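Local coordinates for protein dihydroorotase (Saccharomyces cerevisiae S288C, PDB 6L0A) that catalyses, with two zinc ions per subunit, the reversible ring closure of N-carbamoyl-L-aspartate to dihydroorotate in the third step of de novo pyrimidine synthesis, at residues D83-A88 and F124-E129; H137-S142 and C229-K234. All blocks are in the same frame, centred on the assembly; numbering follows the deposited sequence.

Going from the N terminus, the chain reaches interaction 1 first. Helix 82-90 lies beside helix 121-130, and their contact closes a loop of 35 intervening residues that includes the zinc ligand Lys98. Strand 133-136 follows helix 121-130 almost at once, and from its end the loop 137-142 opens interaction 2. That contact closes a much longer excursion of 86 residues, through strands 175-178 and 205-209, before 229-234 comes back to meet it. Interactions 1 and 2 neither nest nor cross but follow one another, the nearest atoms of interaction 1 and interaction 2 being about 10 Å apart. Interaction 1 joins two outer helices, whereas interaction 2 joins two loops at the zinc and malate site.

Interaction 1. Residues D83-A88 and F124-E129; sequences DLIHEA and FKAMQE
Ile85 turns CG1 beside its backbone N (chi1 -62°), which leaves CG2 directed at Ala126 and Met127, while His86 has CG anti to the carbonyl carbon and swings its imidazole across toward the same helix. The branch methyl CG2 of Ile85 is the apolar half of the contact: it lies 3.8 Å from Ala126 CB and 4.0 Å from Met127 CG. Ala126, with its small side chain, sits between Ile85 and His86, and its CB also comes within 3.6 Å of His86 NE2. On the more exposed flank, Glu129 brings OE1 to the edge of the imidazole, in its plane and 3.1 Å from His86 CE1; the carboxylate is turned 34° from the ring. His86 NE2 makes no hydrogen bond to this oxygen, and the approach is a polar edge contact. The ring's ND1 is instead hydrogen-bonded to Glu130 OE2, which probably limits the ring's rotation. Met127 and Phe124 of the second helix also touch Leu134 of strand 133-136. The axes run nearly parallel, 21° apart and 8.9 Å at closest approach: two neighbouring helices of the outer layer of the amidohydrolase TIM-barrel fold, away from the metal site.

Interaction 2. Residues H137-S142 and C229-K234; sequences HGEKPS and CKPVAK. With ZN (zinc ion), chain L; LMR ((2S)-2-hydroxybutanedioic acid), chain M.
Glu139 and Pro231 mark the nearest approach of the two backbones, their CA atoms 7.3 Å apart. The first segment leaves strand 133-136 through an inverse gamma turn centred on Gly138, with Glu139 N bonded to His137 O; the second has a cis peptide bond before Pro231. The turn lies between His137 and Glu139, whose side chains are hydrogen-bonded to each other. With chi1 at -176°, the His137 ring extends away from its own backbone N and gives ND1 to the zinc ion at 2.4 Å. NE2 donates to Glu139 OE1 at 2.7 Å, nearly straight at 168°, in the ring plane and on the anti lone pair. Held at both nitrogens, the imidazole has little freedom to rotate, and the bond would probably make ND1 a stronger ligand. His137 CE1 lies 3.9 Å from Lys230 O. The Glu139 carboxylate crosses Pro231, with Glu139 CD 3.5 Å from Pro231 CB, and Glu139 OE1 is 3.7 Å from Lys230 CE. Three waters lie within hydrogen-bonding distance of Glu139 OE2, the one also bonded to Lys230 NZ being the clearest donor; another reaches Lys234 NZ. The charged ends of Glu139 and the two lysines are linked by water and form no direct salt bridge. Lys230 NZ also bonds Val104 O, and Lys234 NZ bonds Val232 O and Thr182 OG1. Malate O1A binds the same zinc at 2.3 Å. Lys98, probably as a carbamate shared with the second zinc, and His180 are this ion's other protein ligands: the binuclear centre of a class II dihydroorotase, with a carboxylate that probably positions a metal-bound histidine.

Interaction 1. Residues D83-A88 and F124-E129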
loop_
_atom_site.group_PDB
_atom_site.type_symbol
_atom_site.label_atom_id
_atom_site.label_comp_id
_atom_site.label_asym_id
_atom_site.label_seq_id
_atom_site.Cartn_x
_atom_site.Cartn_y
_atom_site.Cartn_z
ATOM N N ASP C 83 9.669 9.348 38.956
ATOM C CA ASP C 83 9.007 10.229 39.914
ATOM C C ASP C 83 7.791 10.896 39.279
ATOM O O ASP C 83 6.741 11.025 39.919
ATOM C CB ASP C 83 10.000 11.263 40.444
ATOM C CG ASP C 83 11.101 10.628 41.289
ATOM O OD1 ASP C 83 11.021 10.719 42.534
ATOM O OD2 ASP C 83 12.040 10.023 40.712
ATOM N N LEU C 84 7.899 11.280 38.000
ATOM C CA LEU C 84 6.767 11.895 37.312
ATOM C C LEU C 84 5.630 10.901 37.119
ATOM O O LEU C 84 4.454 11.276 37.182
ATOM C CB LEU C 84 7.220 12.463 35.970
ATOM C CG LEU C 84 6.097 12.958 35.059
ATOM C CD1 LEU C 84 5.224 13.990 35.781
ATOM C CD2 LEU C 84 6.655 13.528 33.766
ATOM N N ILE C 85 5.958 9.630 36.875
ATOM C CA ILE C 85 4.931 8.593 36.800
ATOM C C ILE C 85 4.175 8.495 38.123
ATOM O O ILE C 85 2.938 8.483 38.158
ATOM C CB ILE C 85 5.568 7.244 36.416
ATOM C CG1 ILE C 85 6.210 7.323 35.028
ATOM C CG2 ILE C 85 4.542 6.113 36.522
ATOM C CD1 ILE C 85 5.205 7.489 33.879
ATOM N N HIS C 86 4.913 8.406 39.233
ATOM C CA HIS C 86 4.281 8.352 40.549
ATOM C C HIS C 86 3.445 9.602 40.810
ATOM O O HIS C 86 2.310 9.515 41.291
ATOM C CB HIS C 86 5.352 8.183 41.634
ATOM C CG HIS C 86 5.977 6.821 41.663
ATOM N ND1 HIS C 86 5.286 5.691 42.038
ATOM C CD2 HIS C 86 7.234 6.411 41.366
ATOM C CE1 HIS C 86 6.087 4.642 41.969
ATOM N NE2 HIS C 86 7.274 5.053 41.558
ATOM N N GLU C 87 3.996 10.775 40.493
ATOM C CA GLU C 87 3.292 12.032 40.723
ATOM C C GLU C 87 1.991 12.097 39.925
ATOM O O GLU C 87 0.924 12.400 40.475
ATOM C CB GLU C 87 4.209 13.198 40.362
ATOM C CG GLU C 87 3.597 14.566 40.549
ATOM C CD GLU C 87 4.564 15.689 40.201
ATOM O OE1 GLU C 87 5.055 15.718 39.050
ATOM O OE2 GLU C 87 4.832 16.545 41.073
ATOM N N ALA C 88 2.063 11.818 38.617
ATOM C CA ALA C 88 0.870 11.878 37.774
ATOM C C ALA C 88 -0.161 10.845 38.198
ATOM O O ALA C 88 -1.366 11.116 38.179
ATOM C CB ALA C 88 1.249 11.671 36.307
ATOM N N PHE C 124 8.669 1.466 33.557
ATOM C CA PHE C 124 7.709 0.366 33.643
ATOM C C PHE C 124 7.551 -0.132 35.075
ATOM O O PHE C 124 6.448 -0.529 35.479
ATOM C CB PHE C 124 8.136 -0.790 32.731
ATOM C CG PHE C 124 8.280 -0.407 31.285
ATOM C CD1 PHE C 124 7.537 0.635 30.748
ATOM C CD2 PHE C 124 9.161 -1.085 30.460
ATOM C CE1 PHE C 124 7.661 0.985 29.408
ATOM C CE2 PHE C 124 9.303 -0.726 29.108
ATOM C CZ PHE C 124 8.549 0.304 28.589
ATOM N N LYS C 125 8.634 -0.117 35.858
ATOM C CA LYS C 125 8.516 -0.496 37.261
ATOM C C LYS C 125 7.603 0.466 38.009
ATOM O O LYS C 125 6.747 0.040 38.794
ATOM C CB LYS C 125 9.905 -0.552 37.911
ATOM C CG LYS C 125 9.981 -1.291 39.264
ATOM C CD LYS C 125 9.126 -2.578 39.325
ATOM C CE LYS C 125 9.513 -3.657 38.297
ATOM N NZ LYS C 125 10.871 -4.266 38.450
ATOM N N ALA C 126 7.750 1.770 37.757
ATOM C CA ALA C 126 6.874 2.751 38.396
ATOM C C ALA C 126 5.430 2.581 37.934
ATOM O O ALA C 126 4.500 2.604 38.751
ATOM C CB ALA C 126 7.380 4.167 38.107
ATOM N N MET C 127 5.221 2.389 36.628
ATOM C CA MET C 127 3.869 2.129 36.136
ATOM C C MET C 127 3.254 0.910 36.809
ATOM O O MET C 127 2.071 0.922 37.174
ATOM C CB MET C 127 3.888 1.931 34.619
ATOM C CG MET C 127 4.232 3.187 33.860
ATOM S SD MET C 127 4.361 2.856 32.094
ATOM C CE MET C 127 2.639 2.452 31.769
ATOM N N GLN C 128 4.033 -0.169 36.942
ATOM C CA GLN C 128 3.512 -1.396 37.542
ATOM C C GLN C 128 3.062 -1.149 38.979
ATOM O O GLN C 128 1.987 -1.601 39.395
ATOM C CB GLN C 128 4.578 -2.494 37.483
ATOM C CG GLN C 128 4.104 -3.878 37.928
ATOM C CD GLN C 128 5.138 -4.970 37.661
ATOM O OE1 GLN C 128 4.838 -5.987 37.021
ATOM N NE2 GLN C 128 6.359 -4.765 38.152
ATOM N N GLU C 129 3.864 -0.411 39.741
ATOM C CA GLU C 129 3.498 -0.111 41.120
ATOM C C GLU C 129 2.248 0.758 41.203
ATOM O O GLU C 129 1.515 0.691 42.196
ATOM C CB GLU C 129 4.662 0.577 41.825
ATOM C CG GLU C 129 5.865 -0.314 42.051
ATOM C CD GLU C 129 7.095 0.473 42.451
ATOM O OE1 GLU C 129 7.006 1.720 42.535
ATOM O OE2 GLU C 129 8.155 -0.148 42.677
#

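Interaction 2. Residues H137-S142 and C229-K234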
loop_
_atom_site.group_PDB
_atom_site.type_symbol
_atom_site.label_atom_id
_atom_site.label_comp_id
_atom_site.label_asym_id
_atom_site.label_seq_id
_atom_site.Cartn_x
_atom_site.Cartn_y
_atom_site.Cartn_z
ATOM N N HIS C 137 2.123 0.589 20.655
ATOM C CA HIS C 137 2.036 0.499 19.201
ATOM C C HIS C 137 3.056 -0.554 18.809
ATOM O O HIS C 137 4.253 -0.273 18.712
ATOM C CB HIS C 137 2.321 1.838 18.528
ATOM C CG HIS C 137 2.152 1.797 17.043
ATOM N ND1 HIS C 137 1.248 2.597 16.371
ATOM C CD2 HIS C 137 2.760 1.037 16.099
ATOM C CE1 HIS C 137 1.317 2.339 15.076
ATOM N NE2 HIS C 137 2.225 1.397 14.883
ATOM N N GLY C 138 2.597 -1.791 18.661
ATOM C CA GLY C 138 3.519 -2.893 18.501
ATOM C C GLY C 138 4.013 -3.119 17.085
ATOM O O GLY C 138 3.577 -4.063 16.420
ATOM N N GLU C 139 4.925 -2.268 16.613
ATOM C CA GLU C 139 5.585 -2.459 15.327
ATOM C C GLU C 139 7.068 -2.169 15.483
ATOM O O GLU C 139 7.434 -1.157 16.084
ATOM C CB GLU C 139 5.011 -1.525 14.256
ATOM C CG GLU C 139 3.619 -1.884 13.756
ATOM C CD GLU C 139 3.271 -1.125 12.496
ATOM O OE1 GLU C 139 2.780 0.015 12.591
ATOM O OE2 GLU C 139 3.497 -1.675 11.403
ATOM N N LYS C 140 7.912 -3.033 14.925
ATOM C CA LYS C 140 9.325 -2.705 14.863
ATOM C C LYS C 140 9.591 -1.776 13.674
ATOM O O LYS C 140 8.990 -1.950 12.610
ATOM C CB LYS C 140 10.163 -3.973 14.730
ATOM C CG LYS C 140 10.282 -4.793 16.006
ATOM C CD LYS C 140 11.697 -5.369 16.144
ATOM C CE LYS C 140 11.816 -6.245 17.376
ATOM N NZ LYS C 140 11.253 -5.537 18.545
ATOM N N PRO C 141 10.450 -0.765 13.842
ATOM C CA PRO C 141 10.856 0.066 12.702
ATOM C C PRO C 141 11.455 -0.766 11.580
ATOM O O PRO C 141 12.060 -1.823 11.797
ATOM C CB PRO C 141 11.893 1.024 13.311
ATOM C CG PRO C 141 11.511 1.108 14.759
ATOM C CD PRO C 141 11.024 -0.281 15.112
ATOM N N SER C 142 11.250 -0.294 10.358
ATOM C CA SER C 142 11.682 -1.055 9.198
ATOM C C SER C 142 13.204 -1.111 9.147
ATOM O O SER C 142 13.891 -0.139 9.497
ATOM C CB SER C 142 11.119 -0.437 7.928
ATOM O OG SER C 142 9.716 -0.646 7.848
ATOM N N CYS C 229 -3.218 3.637 7.097
ATOM C CA CYS C 229 -2.926 3.955 8.482
ATOM C C CYS C 229 -1.816 3.018 8.945
ATOM O O CYS C 229 -1.381 2.142 8.205
ATOM C CB CYS C 229 -4.176 3.757 9.341
ATOM S SG CYS C 229 -4.668 1.983 9.213
ATOM N N LYS C 230 -1.355 3.201 10.182
ATOM C CA LYS C 230 -0.406 2.267 10.763
ATOM C C LYS C 230 -1.029 1.618 11.996
ATOM O O LYS C 230 -1.773 2.283 12.725
ATOM C CB LYS C 230 0.922 2.975 11.150
ATOM C CG LYS C 230 1.658 3.665 9.972
ATOM C CD LYS C 230 2.034 2.688 8.864
ATOM C CE LYS C 230 3.140 1.762 9.297
ATOM N NZ LYS C 230 4.519 2.417 9.242
ATOM N N PRO C 231 -0.841 0.299 12.208
ATOM C CA PRO C 231 -0.236 -0.631 11.252
ATOM C C PRO C 231 -1.142 -0.755 10.040
ATOM O O PRO C 231 -2.365 -0.524 10.156
ATOM C CB PRO C 231 -0.138 -1.958 12.023
ATOM C CG PRO C 231 -0.555 -1.640 13.465
ATOM C CD PRO C 231 -1.392 -0.396 13.384
ATOM N N VAL C 232 -0.555 -1.035 8.876
ATOM C CA VAL C 232 -1.353 -1.096 7.660
ATOM C C VAL C 232 -2.299 -2.287 7.740
ATOM O O VAL C 232 -2.008 -3.293 8.399
ATOM C CB VAL C 232 -0.451 -1.194 6.414
ATOM C CG1 VAL C 232 0.539 -0.015 6.359
ATOM C CG2 VAL C 232 0.284 -2.537 6.370
ATOM N N ALA C 233 -3.441 -2.172 7.063
ATOM C CA ALA C 233 -4.320 -3.323 6.882
ATOM C C ALA C 233 -3.629 -4.354 5.997
ATOM O O ALA C 233 -2.970 -4.004 5.010
ATOM C CB ALA C 233 -5.653 -2.884 6.265
ATOM N N LYS C 234 -3.754 -5.624 6.354
ATOM C CA LYS C 234 -2.902 -6.672 5.799
ATOM C C LYS C 234 -3.750 -7.604 4.928
ATOM O O LYS C 234 -4.526 -7.098 4.108
ATOM C CB LYS C 234 -2.144 -7.354 6.928
ATOM C CG LYS C 234 -1.159 -6.378 7.580
ATOM C CD LYS C 234 -0.512 -6.938 8.823
ATOM C CE LYS C 234 0.582 -5.994 9.325
ATOM N NZ LYS C 234 0.114 -4.658 9.867
HETATM ZN ZN ZN L . -0.966 3.442 16.355
HETATM C C1 LMR M . -1.333 5.805 14.667
HETATM O O1A LMR M . -2.068 5.345 15.581
HETATM O O1B LMR M . -0.419 5.061 14.254
HETATM C C2 LMR M . -1.511 7.219 14.066
HETATM O O2 LMR M . -1.828 7.268 12.689
HETATM C C3 LMR M . -2.704 7.888 14.661
HETATM C C4 LMR M . -2.339 9.334 14.418
HETATM O O4A LMR M . -2.289 9.844 13.246
HETATM O O4B LMR M . -2.079 9.953 15.459
HETATM O O HOH W 1 2.310 -1.625 9.180
HETATM O O HOH W 2 5.430 -0.239 9.952
HETATM O O HOH W 3 2.959 -4.362 10.591
#